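Local coordinates for oligopeptide-binding protein oppA (Lactococcus lactis, PDB 3DRF), which captures oligopeptides in a voluminous cavity that closes like a venus fly-trap and serves their uptake by an ABC transporter, at residues L447-F450 with N451-V454. Residues are numbered along the deposited sequence; the frame is centred on the assembly and turned at random. Where two conformers were deposited one is given.
Sequences LMEF and NSWV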
# COMPACT_ATOMS: atom_id res chain seq x y z
N LEU A 447 -15.11 -13.88 -9.36
CA LEU A 447 -14.21 -12.84 -8.83
C LEU A 447 -14.06 -12.96 -7.33
O LEU A 447 -14.95 -13.31 -6.65
CB LEU A 447 -14.77 -11.46 -9.22
CG LEU A 447 -14.91 -11.17 -10.72
CD1 LEU A 447 -15.45 -9.69 -10.86
CD2 LEU A 447 -13.59 -11.36 -11.43
N MET A 448 -12.90 -12.62 -6.82
CA MET A 448 -12.57 -12.84 -5.42
C MET A 448 -12.82 -11.58 -4.58
O MET A 448 -12.37 -10.53 -4.92
CB MET A 448 -11.09 -13.26 -5.31
CG MET A 448 -10.72 -13.78 -3.89
SD MET A 448 -9.06 -14.47 -3.80
CE MET A 448 -9.31 -16.02 -4.68
N GLU A 449 -13.53 -11.75 -3.48
CA GLU A 449 -13.79 -10.65 -2.51
C GLU A 449 -12.45 -10.13 -1.90
O GLU A 449 -11.53 -10.88 -1.65
CB GLU A 449 -14.75 -11.18 -1.41
CG GLU A 449 -15.18 -10.12 -0.36
CD GLU A 449 -14.24 -10.02 0.83
OE1 GLU A 449 -13.63 -11.02 1.18
OE2 GLU A 449 -14.17 -8.95 1.38
N PHE A 450 -12.40 -8.83 -1.71
CA PHE A 450 -11.14 -8.16 -1.35
C PHE A 450 -10.45 -8.63 -0.04
O PHE A 450 -9.32 -8.95 -0.05
CB PHE A 450 -11.32 -6.65 -1.34
CG PHE A 450 -10.07 -5.89 -0.92
CD1 PHE A 450 -8.94 -5.80 -1.74
CD2 PHE A 450 -10.02 -5.27 0.29
CE1 PHE A 450 -7.80 -5.07 -1.31
CE2 PHE A 450 -8.90 -4.54 0.70
CZ PHE A 450 -7.80 -4.46 -0.10
N ASN A 451 -11.21 -8.68 1.06
CA ASN A 451 -10.61 -9.12 2.33
C ASN A 451 -10.09 -10.57 2.22
O ASN A 451 -9.04 -10.84 2.70
CB ASN A 451 -11.60 -8.94 3.52
CG ASN A 451 -11.93 -7.48 3.83
OD1 ASN A 451 -11.18 -6.58 3.57
ND2 ASN A 451 -13.10 -7.28 4.40
N SER A 452 -10.84 -11.43 1.56
CA SER A 452 -10.42 -12.81 1.31
C SER A 452 -9.12 -12.85 0.49
O SER A 452 -8.19 -13.61 0.79
CB SER A 452 -11.52 -13.57 0.56
OG SER A 452 -12.64 -13.81 1.40
N TRP A 453 -9.06 -12.01 -0.53
CA TRP A 453 -7.87 -11.94 -1.40
C TRP A 453 -6.63 -11.51 -0.60
O TRP A 453 -5.61 -12.07 -0.72
CB TRP A 453 -8.14 -10.97 -2.53
CG TRP A 453 -6.93 -10.77 -3.49
CD1 TRP A 453 -6.61 -11.51 -4.56
CD2 TRP A 453 -5.96 -9.76 -3.38
NE1 TRP A 453 -5.50 -11.02 -5.15
CE2 TRP A 453 -5.06 -9.93 -4.45
CE3 TRP A 453 -5.76 -8.70 -2.50
CZ2 TRP A 453 -3.95 -9.10 -4.65
CZ3 TRP A 453 -4.68 -7.87 -2.71
CH2 TRP A 453 -3.79 -8.07 -3.79
N VAL A 454 -6.78 -10.51 0.26
CA VAL A 454 -5.67 -10.05 1.09
C VAL A 454 -5.17 -11.20 1.98
O VAL A 454 -3.99 -11.44 2.06
CB VAL A 454 -6.03 -8.80 1.97
CG1 VAL A 454 -4.80 -8.43 2.87
CG2 VAL A 454 -6.37 -7.60 1.08
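E449 OE2 takes the backbone N of N451 at 3.0 Å and, from outside this turn, the hydroxyl of S43, while its twin oxygen OE1 accepts from S452 N at 2.8 Å. This is an N-cap: E449 sits just before helix 450-458, and its carboxylate takes up two first-turn amides that have no i-4 carbonyl partner within the helix. A bend at chi2 (-89°) brings the carboxylate across the N-terminal end of the helix, facing the N-H groups of N451 and S452. Both N-H groups meet it from above its plane, 57° out at OE2, and both bonds are moderately bent. The negative group at the positive end of the helix dipole should be stabilised there. From the same residue, the carbonyl O takes W453 N at 2.9 Å and opens the regular i to i+4 pattern; F450 O continues it with V454 N.

M448 reaches forward along the chain, and its SD lies 3.7 Å from W453 CA. The sulfur also reaches the indole at the edge of its five-membered ring, a Met-aromatic contact, with SD 3.9 Å from W453 CD1. The indole NE1 is held by T469 OG1, and R416 makes a cation-pi contact with the ring. F450, W453 and V454 all pack against the bound peptide, so this first turn supplies part of the binding cavity's wall. The amide of N451 gives its ND2 to the carbonyl of P44, while its OD1 stays near the F450 ring, 3.7 Å from F450 CD2. With CG anti to its own N (chi1 178°), F450 lays its ring where V454 CG2 comes over one face in a CH-pi contact, offset toward the rim, with F450 CZ the nearest ring atom at 3.6 Å.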